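Local coordinates for protein GCN5-related N-acetyltransferase (Streptococcus suis, PDB 3G3S) that belongs to the GNAT acetyltransferase family and probably transfers an acetyl group from acetyl-CoA to the amine of a substrate not yet identified, at residues N72-P77 and R95-Y100; D118-S123 and C163-K168; L200-A205 and E233-E238. All blocks are in the same frame, centred on the assembly; numbering follows the deposited sequence.

Contact 1: N72-P77 and R95-Y100; sequences NIILVP and RFFTRY. With EDO (1,2-ethanediol), chain H; EDO (1,2-ethanediol), chain F.
I74 reaches across to two side chains of 95-100, and its two branches divide the work. CD1, at the end of the longer branch, meets the guanidinium of R99 at NH1, 3.4 Å away and at a slant to its plane. The shorter branch, CG2, lies 4.0 Å from F97 CZ and 4.1 Å from R99 CD, in the angle between ring and arginine chain. I74 and F97 cross nearly at right angles. R99 arrives here by setting CG beside its own backbone N and then bending at chi3 (57°), which turns the guanidinium toward I74.

The two strands are not neighbours. Strand 239-248 runs between them, antiparallel to each, so this contact passes over this intervening strand of the mixed sheet of a GNAT-family protein; 73-77 and 94-102 are themselves parallel, linked through helix 80-90.

A second shell fixes the groups that touch. The R99 guanidinium is well supplied: NE bonds the hydroxyl of Y243 on the intervening strand, NH2 forms a salt bridge with D222, and NH1 has a weak bond to H224. An ethanediol of chain F, probably from the crystallisation liquor, accepts a further bond at the guanidinium edge, R99 NH2 to O2, 3.0 Å long and bent (136°). F97 is backed by R95, whose NH2 lies 3.3 Å above the centre of the F97 ring, while R95 NE pairs with E247. H224 meets both F97 and I74, and F53 of strand 52-58 packs against both I74 and R99.

Contact 2: D118-S123 and C163-K168; sequences DDLPES and CVILHK
L120 and I165 reach toward each other tip to tip, CD1 of the leucine 3.6 Å from CD1 of the isoleucine, and this is the tight part of the contact. The second leucine branch follows at longer range, CD2 lying 4.2 Å from I165 CG1. With CG anti to its backbone N (chi1 -172°), L120 points its methyls from the loop toward the strand. M126 touches both residues, and L200 and A203 of helix 200-214 close in on the leucine, making a small apolar core between the loop, the strand and helix 200-214.

Further along both segments, at S123 and H167, apolar packing gives way to polar links near solvent, one weak and one through water. H167 NE2 lies 2.8 Å from S123 OG, which sits at the ring edge and in its plane, but the N-H is turned well off the line to it (118°), so the bond is weak. Because S123 was deposited in two conformers, this link is doubtful as a permanent tie. A water offers a second bridge: it donates to S123 O at 2.8 Å and accepts from K168 N, also at 2.8 Å, joining the end of the loop to the end of the strand. The imidazole is positioned mainly from other directions, since ND1 bonds the hydroxyl of Y195 and the ring stacks with F124.

The loop connects helix 110-118 to strand 125-128, the outermost strand on this side of the sheet, which pairs antiparallel with 162-167. Such an antiparallel edge, with helix 200-214 packed on one face, is typical of the GNAT fold.

Contact 3: L200-A205 and E233-E238; sequences LAKACA and EKLGYE
The backbone N of A205 donates to A201 O over 2.8 Å, the ordinary bond of a helix turn, and the same alanine turns its methyl outward onto L235. There the contact is at its tightest: A205 CB and L235 CD1 stand 3.4 Å apart, closer than carbon atoms usually pack. The other leucine branch lies against the preceding turn, CD2 being 3.8 Å from K202 O and 4.4 Å from K202 CG. One leucine fork therefore spans two positions of the facing helix, resting on a methyl with one prong and with the other on a carbonyl, with the K202 methylene loosely beside it. L235 gets there with CG beside its backbone N (chi1 -65°), while the lysine chain leads its amine away.

L235 stands at the end of helix 226-235, where a Schellman motif stops the helix. G236 has a positive phi (116°), and its N returns to E233 O at 3.2 Å. The chain then leaves with Y237, whose hydroxyl bonds P219 O. W221, on strand 218-223, touches A205, L235 and Y237 alike and so underlies both helices.

The R-G-L-G-L-A run that leads into helix 200-214 is consistent with a role as in GNAT relatives, whose equivalent loop binds the coenzyme pyrophosphate. Between the two segments the chemistry is close van der Waals packing, and the polar bonds of these residues lie within each helix or go to other parts of the chain, so here the two helices meet through the fit of apolar surfaces, not through directed bonds.

Overall arrangement
Contacts 1 and 3 are buried, whereas contact 2 lies at the surface, its centre about 24 Å from the centre of the chain. Contacts 1 and 2 both reach the same sheet, contact 1 near the middle of the strand order and contact 2 near one end, their centres about 32 Å apart. Contact 3 instead joins two helices, and it touches contact 2 directly: I165 CD1 comes within 3.4 Å of L200 O, so helix 200-214 serves both. The chemistry follows position. Contact 1 sets a heavily bonded arginine beside apolar groups, contact 3 is almost purely apolar, and contact 2 grades from apolar packing to a weak hydrogen bond and a water bridge.

Contact 1: N72-P77 and R95-Y100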
loop_
_atom_site.group_PDB
_atom_site.type_symbol
_atom_site.label_atom_id
_atom_site.label_comp_id
_atom_site.label_asym_id
_atom_site.label_seq_id
_atom_site.Cartn_x
_atom_site.Cartn_y
_atom_site.Cartn_z
ATOM N N ASN A 72 -16.257 -22.356 1.599
ATOM C CA ASN A 72 -16.766 -22.041 2.917
ATOM C C ASN A 72 -16.697 -20.513 3.027
ATOM O O ASN A 72 -15.761 -19.970 3.617
ATOM C CB ASN A 72 -15.891 -22.726 3.954
ATOM C CG ASN A 72 -16.327 -22.435 5.362
ATOM O OD1 ASN A 72 -17.498 -22.105 5.607
ATOM N ND2 ASN A 72 -15.378 -22.547 6.319
ATOM N N ILE A 73 -17.703 -19.838 2.479
ATOM C CA ILE A 73 -17.649 -18.375 2.242
ATOM C C ILE A 73 -18.789 -17.554 2.771
ATOM O O ILE A 73 -19.935 -18.024 2.804
ATOM C CB ILE A 73 -17.564 -18.121 0.677
ATOM C CG1 ILE A 73 -17.212 -16.682 0.348
ATOM C CG2 ILE A 73 -18.862 -18.495 -0.003
ATOM C CD1 ILE A 73 -16.568 -16.489 -0.991
ATOM N N ILE A 74 -18.458 -16.345 3.261
ATOM C CA ILE A 74 -19.463 -15.338 3.607
ATOM C C ILE A 74 -19.497 -14.341 2.421
ATOM O O ILE A 74 -18.467 -13.719 2.095
ATOM C CB ILE A 74 -19.204 -14.600 4.983
ATOM C CG1 ILE A 74 -19.168 -15.621 6.151
ATOM C CG2 ILE A 74 -20.266 -13.486 5.212
ATOM C CD1 ILE A 74 -18.758 -14.999 7.540
ATOM N N LEU A 75 -20.654 -14.260 1.745
ATOM C CA LEU A 75 -20.887 -13.331 0.649
ATOM C C LEU A 75 -21.408 -12.023 1.228
ATOM O O LEU A 75 -22.403 -12.026 1.976
ATOM C CB LEU A 75 -21.957 -13.845 -0.303
ATOM C CG LEU A 75 -21.710 -15.190 -0.942
ATOM C CD1 LEU A 75 -22.846 -15.495 -1.907
ATOM C CD2 LEU A 75 -20.398 -15.162 -1.652
ATOM N N VAL A 76 -20.768 -10.915 0.875
ATOM C CA VAL A 76 -21.192 -9.623 1.377
ATOM C C VAL A 76 -21.550 -8.694 0.205
ATOM O O VAL A 76 -20.673 -8.157 -0.443
ATOM C CB VAL A 76 -20.140 -8.959 2.279
ATOM C CG1 VAL A 76 -20.740 -7.633 2.836
ATOM C CG2 VAL A 76 -19.662 -9.909 3.412
ATOM N N PRO A 77 -22.850 -8.493 -0.050
ATOM C CA PRO A 77 -23.280 -7.612 -1.122
ATOM C C PRO A 77 -23.108 -6.128 -0.799
ATOM O O PRO A 77 -23.502 -5.683 0.283
ATOM C CB PRO A 77 -24.768 -7.892 -1.227
ATOM C CG PRO A 77 -25.188 -8.380 0.070
ATOM C CD PRO A 77 -24.002 -9.084 0.668
ATOM N N ARG A 95 -28.177 -18.960 2.931
ATOM C CA ARG A 95 -28.728 -18.553 4.221
ATOM C C ARG A 95 -28.431 -17.064 4.347
ATOM O O ARG A 95 -27.280 -16.666 4.233
ATOM C CB ARG A 95 -28.067 -19.273 5.402
ATOM C CG ARG A 95 -28.590 -18.840 6.825
ATOM C CD ARG A 95 -27.828 -19.516 7.997
ATOM N NE ARG A 95 -26.492 -18.955 8.318
ATOM C CZ ARG A 95 -26.242 -18.015 9.248
ATOM N NH1 ARG A 95 -27.222 -17.484 9.982
ATOM N NH2 ARG A 95 -24.989 -17.591 9.465
ATOM N N PHE A 96 -29.469 -16.285 4.593
ATOM C CA PHE A 96 -29.397 -14.859 4.731
ATOM C C PHE A 96 -29.261 -14.560 6.196
ATOM O O PHE A 96 -29.960 -15.152 6.979
ATOM C CB PHE A 96 -30.692 -14.234 4.198
ATOM C CG PHE A 96 -30.873 -12.777 4.556
ATOM C CD1 PHE A 96 -30.077 -11.793 3.948
ATOM C CD2 PHE A 96 -31.845 -12.387 5.484
ATOM C CE1 PHE A 96 -30.235 -10.458 4.258
ATOM C CE2 PHE A 96 -32.025 -11.050 5.796
ATOM C CZ PHE A 96 -31.218 -10.080 5.180
ATOM N N PHE A 97 -28.367 -13.646 6.563
ATOM C CA PHE A 97 -28.184 -13.277 7.971
ATOM C C PHE A 97 -27.557 -11.892 8.062
ATOM O O PHE A 97 -27.182 -11.314 7.038
ATOM C CB PHE A 97 -27.375 -14.339 8.755
ATOM C CG PHE A 97 -25.930 -14.442 8.356
ATOM C CD1 PHE A 97 -25.561 -15.123 7.227
ATOM C CD2 PHE A 97 -24.937 -13.871 9.123
ATOM C CE1 PHE A 97 -24.259 -15.244 6.881
ATOM C CE2 PHE A 97 -23.622 -13.964 8.764
ATOM C CZ PHE A 97 -23.273 -14.652 7.630
ATOM N N THR A 98 -27.474 -11.373 9.291
ATOM C CA THR A 98 -26.992 -10.030 9.565
ATOM C C THR A 98 -25.722 -10.025 10.371
ATOM O O THR A 98 -25.605 -10.757 11.352
ATOM C CB THR A 98 -28.042 -9.212 10.347
ATOM O OG1 THR A 98 -29.257 -9.171 9.581
ATOM C CG2 THR A 98 -27.558 -7.772 10.611
ATOM N N ARG A 99 -24.749 -9.256 9.884
ATOM C CA ARG A 99 -23.480 -9.042 10.559
ATOM C C ARG A 99 -23.498 -7.582 10.969
ATOM O O ARG A 99 -24.349 -6.814 10.501
ATOM C CB ARG A 99 -22.293 -9.355 9.659
ATOM C CG ARG A 99 -22.090 -10.848 9.415
ATOM C CD ARG A 99 -20.916 -11.125 8.467
ATOM N NE ARG A 99 -19.647 -10.551 8.929
ATOM C CZ ARG A 99 -18.681 -11.208 9.540
ATOM N NH1 ARG A 99 -18.794 -12.489 9.835
ATOM N NH2 ARG A 99 -17.583 -10.572 9.878
ATOM N N TYR A 100 -22.575 -7.219 11.863
ATOM C CA TYR A 100 -22.542 -5.881 12.432
ATOM C C TYR A 100 -21.155 -5.262 12.288
ATOM O O TYR A 100 -20.185 -5.720 12.881
ATOM C CB TYR A 100 -22.996 -5.935 13.915
ATOM C CG TYR A 100 -24.391 -6.552 14.044
ATOM C CD1 TYR A 100 -24.541 -7.920 14.132
ATOM C CD2 TYR A 100 -25.559 -5.763 14.032
ATOM C CE1 TYR A 100 -25.795 -8.524 14.204
ATOM C CE2 TYR A 100 -26.828 -6.367 14.115
ATOM C CZ TYR A 100 -26.922 -7.752 14.184
ATOM O OH TYR A 100 -28.123 -8.389 14.287
HETATM C C1 EDO H . -26.762 -4.983 0.969
HETATM O O1 EDO H . -26.001 -3.802 1.190
HETATM C C2 EDO H . -28.227 -4.591 0.954
HETATM O O2 EDO H . -28.557 -4.164 2.278
HETATM C C1 EDO F . -13.184 -12.435 10.326
HETATM O O1 EDO F . -13.837 -13.016 11.461
HETATM C C2 EDO F . -13.933 -11.208 9.827
HETATM O O2 EDO F . -14.735 -10.649 10.875
#

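Contact 2: D118-S123 and C163-K168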
loop_
_atom_site.group_PDB
_atom_site.type_symbol
_atom_site.label_atom_id
_atom_site.label_comp_id
_atom_site.label_asym_id
_atom_site.label_seq_id
_atom_site.Cartn_x
_atom_site.Cartn_y
_atom_site.Cartn_z
ATOM N N ASP A 118 -5.607 -8.943 32.932
ATOM C CA ASP A 118 -5.214 -9.269 34.308
ATOM C C ASP A 118 -6.195 -10.214 35.008
ATOM O O ASP A 118 -5.779 -11.091 35.764
ATOM C CB ASP A 118 -5.050 -7.974 35.122
ATOM C CG ASP A 118 -3.847 -7.134 34.679
ATOM O OD1 ASP A 118 -2.946 -7.644 33.983
ATOM O OD2 ASP A 118 -3.797 -5.941 35.046
ATOM N N ASP A 119 -7.485 -10.073 34.715
ATOM C CA ASP A 119 -8.517 -10.923 35.321
ATOM C C ASP A 119 -8.540 -12.384 34.841
ATOM O O ASP A 119 -9.405 -13.161 35.276
ATOM C CB ASP A 119 -9.913 -10.314 35.098
ATOM C CG ASP A 119 -10.117 -9.000 35.832
ATOM O OD1 ASP A 119 -9.298 -8.630 36.724
ATOM O OD2 ASP A 119 -11.123 -8.340 35.494
ATOM N N LEU A 120 -7.640 -12.755 33.934
ATOM C CA LEU A 120 -7.559 -14.135 33.489
ATOM C C LEU A 120 -7.077 -14.972 34.681
ATOM O O LEU A 120 -6.010 -14.671 35.246
ATOM C CB LEU A 120 -6.573 -14.282 32.336
ATOM C CG LEU A 120 -6.577 -15.655 31.684
ATOM C CD1 LEU A 120 -7.866 -15.852 30.886
ATOM C CD2 LEU A 120 -5.358 -15.838 30.804
ATOM N N PRO A 121 -7.855 -16.006 35.081
ATOM C CA PRO A 121 -7.441 -16.860 36.219
ATOM C C PRO A 121 -6.065 -17.530 36.040
ATOM O O PRO A 121 -5.666 -17.828 34.903
ATOM C CB PRO A 121 -8.534 -17.923 36.281
ATOM C CG PRO A 121 -9.696 -17.327 35.561
ATOM C CD PRO A 121 -9.153 -16.432 34.520
ATOM N N GLU A 122 -5.363 -17.772 37.160
ATOM C CA GLU A 122 -3.996 -18.367 37.156
ATOM C C GLU A 122 -3.939 -19.744 36.486
ATOM O O GLU A 122 -2.873 -20.153 36.005
ATOM C CB GLU A 122 -3.417 -18.441 38.584
ATOM N N SER A 123 -5.081 -20.439 36.482
ATOM C CA SER A 123 -5.246 -21.738 35.833
ATOM C C SER A 123 -5.002 -21.673 34.321
ATOM O O SER A 123 -4.551 -22.649 33.704
ATOM C CB SER A 123 -6.667 -22.243 36.088
ATOM O OG SER A 123 -6.899 -23.467 35.425
ATOM N N CYS A 163 -2.945 -14.279 19.756
ATOM C CA CYS A 163 -2.672 -14.905 21.030
ATOM C C CYS A 163 -3.775 -15.905 21.419
ATOM O O CYS A 163 -4.925 -15.813 20.979
ATOM C CB CYS A 163 -2.448 -13.857 22.105
ATOM S SG CYS A 163 -3.849 -13.015 22.545
ATOM N N VAL A 164 -3.376 -16.863 22.246
ATOM C CA VAL A 164 -4.205 -17.963 22.672
ATOM C C VAL A 164 -4.167 -18.163 24.172
ATOM O O VAL A 164 -3.230 -17.741 24.831
ATOM C CB VAL A 164 -3.742 -19.277 21.997
ATOM C CG1 VAL A 164 -3.983 -19.185 20.539
ATOM C CG2 VAL A 164 -2.275 -19.548 22.264
ATOM N N ILE A 165 -5.213 -18.795 24.677
ATOM C CA ILE A 165 -5.335 -19.139 26.082
ATOM C C ILE A 165 -5.236 -20.669 26.159
ATOM O O ILE A 165 -5.869 -21.388 25.375
ATOM C CB ILE A 165 -6.631 -18.598 26.696
ATOM C CG1 ILE A 165 -6.488 -17.101 26.995
ATOM C CG2 ILE A 165 -6.963 -19.339 28.002
ATOM C CD1 ILE A 165 -7.809 -16.400 27.291
ATOM N N LEU A 166 -4.386 -21.158 27.050
ATOM C CA LEU A 166 -4.216 -22.581 27.242
ATOM C C LEU A 166 -4.767 -23.019 28.591
ATOM O O LEU A 166 -4.745 -22.265 29.556
ATOM C CB LEU A 166 -2.738 -22.966 27.173
ATOM C CG LEU A 166 -1.961 -23.112 25.866
ATOM C CD1 LEU A 166 -2.175 -21.934 24.965
ATOM C CD2 LEU A 166 -0.506 -23.270 26.219
ATOM N N HIS A 167 -5.252 -24.243 28.667
ATOM C CA HIS A 167 -5.711 -24.790 29.940
ATOM C C HIS A 167 -5.431 -26.267 29.913
ATOM O O HIS A 167 -5.776 -26.921 28.944
ATOM C CB HIS A 167 -7.179 -24.536 30.113
ATOM C CG HIS A 167 -7.697 -24.917 31.456
ATOM N ND1 HIS A 167 -8.578 -25.956 31.646
ATOM C CD2 HIS A 167 -7.461 -24.391 32.679
ATOM C CE1 HIS A 167 -8.871 -26.044 32.931
ATOM N NE2 HIS A 167 -8.203 -25.108 33.581
ATOM N N LYS A 168 -4.772 -26.786 30.944
ATOM C CA LYS A 168 -4.386 -28.215 30.971
ATOM C C LYS A 168 -3.602 -28.593 29.720
ATOM O O LYS A 168 -3.751 -29.690 29.190
ATOM C CB LYS A 168 -5.609 -29.134 31.099
ATOM C CG LYS A 168 -6.532 -28.841 32.278
ATOM C CD LYS A 168 -5.794 -28.877 33.602
ATOM C CE LYS A 168 -6.749 -29.087 34.776
ATOM N NZ LYS A 168 -7.320 -30.488 34.824
HETATM O O HOH W 1 -4.138 -25.402 33.261
#

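Contact 3: L200-A205 and E233-E238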
loop_
_atom_site.group_PDB
_atom_site.type_symbol
_atom_site.label_atom_id
_atom_site.label_comp_id
_atom_site.label_asym_id
_atom_site.label_seq_id
_atom_site.Cartn_x
_atom_site.Cartn_y
_atom_site.Cartn_z
ATOM N N LEU A 200 -13.122 -15.878 28.447
ATOM C CA LEU A 200 -11.832 -16.089 27.848
ATOM C C LEU A 200 -11.647 -15.253 26.569
ATOM O O LEU A 200 -10.575 -14.681 26.342
ATOM C CB LEU A 200 -11.616 -17.577 27.574
ATOM C CG LEU A 200 -11.642 -18.522 28.794
ATOM C CD1 LEU A 200 -11.261 -19.925 28.397
ATOM C CD2 LEU A 200 -10.744 -18.061 29.934
ATOM N N ALA A 201 -12.675 -15.207 25.730
ATOM C CA ALA A 201 -12.631 -14.434 24.477
ATOM C C ALA A 201 -12.239 -12.962 24.705
ATOM O O ALA A 201 -11.392 -12.405 24.011
ATOM C CB ALA A 201 -13.999 -14.516 23.770
ATOM N N LYS A 202 -12.853 -12.386 25.726
ATOM C CA LYS A 202 -12.684 -11.010 26.166
ATOM C C LYS A 202 -11.244 -10.750 26.629
ATOM O O LYS A 202 -10.658 -9.726 26.314
ATOM C CB LYS A 202 -13.699 -10.808 27.290
ATOM C CG LYS A 202 -13.906 -9.444 27.845
ATOM C CD LYS A 202 -14.991 -9.492 28.969
ATOM C CE LYS A 202 -14.513 -10.226 30.251
ATOM N NZ LYS A 202 -15.604 -10.637 31.210
ATOM N N ALA A 203 -10.667 -11.703 27.354
ATOM C CA ALA A 203 -9.300 -11.581 27.811
ATOM C C ALA A 203 -8.298 -11.636 26.655
ATOM O O ALA A 203 -7.363 -10.835 26.617
ATOM C CB ALA A 203 -8.982 -12.678 28.855
ATOM N N CYS A 204 -8.445 -12.590 25.736
ATOM C CA CYS A 204 -7.496 -12.667 24.621
ATOM C C CYS A 204 -7.730 -11.552 23.596
ATOM O O CYS A 204 -6.793 -11.162 22.918
ATOM C CB CYS A 204 -7.486 -14.068 23.958
ATOM S SG CYS A 204 -9.074 -14.751 23.499
ATOM N N ALA A 205 -8.975 -11.081 23.460
ATOM C CA ALA A 205 -9.286 -9.968 22.582
ATOM C C ALA A 205 -8.639 -8.729 23.165
ATOM O O ALA A 205 -7.964 -7.991 22.457
ATOM C CB ALA A 205 -10.761 -9.774 22.463
ATOM N N GLU A 233 -18.446 -4.242 21.995
ATOM C CA GLU A 233 -18.871 -3.037 22.745
ATOM C C GLU A 233 -18.196 -3.000 24.110
ATOM O O GLU A 233 -17.758 -1.939 24.554
ATOM C CB GLU A 233 -20.386 -2.956 22.869
ATOM C CG GLU A 233 -21.051 -2.608 21.547
ATOM C CD GLU A 233 -22.557 -2.787 21.540
ATOM O OE1 GLU A 233 -23.103 -3.552 22.373
ATOM O OE2 GLU A 233 -23.206 -2.174 20.662
ATOM N N LYS A 234 -18.042 -4.157 24.741
ATOM C CA LYS A 234 -17.326 -4.233 26.023
ATOM C C LYS A 234 -15.875 -3.862 25.837
ATOM O O LYS A 234 -15.277 -3.298 26.733
ATOM C CB LYS A 234 -17.431 -5.619 26.660
ATOM C CG LYS A 234 -18.862 -5.981 27.129
ATOM N N LEU A 235 -15.308 -4.173 24.670
ATOM C CA LEU A 235 -13.900 -3.876 24.388
ATOM C C LEU A 235 -13.669 -2.462 23.899
ATOM O O LEU A 235 -12.533 -2.068 23.694
ATOM C CB LEU A 235 -13.338 -4.875 23.374
ATOM C CG LEU A 235 -13.278 -6.327 23.870
ATOM C CD1 LEU A 235 -13.018 -7.254 22.720
ATOM C CD2 LEU A 235 -12.219 -6.517 24.959
ATOM N N GLY A 236 -14.742 -1.724 23.646
ATOM C CA GLY A 236 -14.650 -0.314 23.253
ATOM C C GLY A 236 -15.149 0.032 21.880
ATOM O O GLY A 236 -15.219 1.202 21.546
ATOM N N TYR A 237 -15.474 -0.969 21.064
ATOM C CA TYR A 237 -15.964 -0.691 19.721
ATOM C C TYR A 237 -17.389 -0.150 19.778
ATOM O O TYR A 237 -18.125 -0.384 20.744
ATOM C CB TYR A 237 -15.887 -1.958 18.845
ATOM C CG TYR A 237 -14.497 -2.506 18.666
ATOM C CD1 TYR A 237 -13.691 -2.049 17.642
ATOM C CD2 TYR A 237 -13.998 -3.504 19.487
ATOM C CE1 TYR A 237 -12.418 -2.514 17.480
ATOM C CE2 TYR A 237 -12.734 -4.017 19.298
ATOM C CZ TYR A 237 -11.946 -3.537 18.270
ATOM O OH TYR A 237 -10.653 -3.986 18.092
ATOM N N GLU A 238 -17.776 0.602 18.759
ATOM C CA GLU A 238 -19.131 1.101 18.651
ATOM C C GLU A 238 -19.692 0.650 17.328
ATOM O O GLU A 238 -18.991 0.633 16.309
ATOM C CB GLU A 238 -19.185 2.615 18.730
ATOM C CG GLU A 238 -18.865 3.129 20.120
ATOM C CD GLU A 238 -18.923 4.631 20.224
ATOM O OE1 GLU A 238 -19.442 5.276 19.288
ATOM O OE2 GLU A 238 -18.444 5.162 21.258
#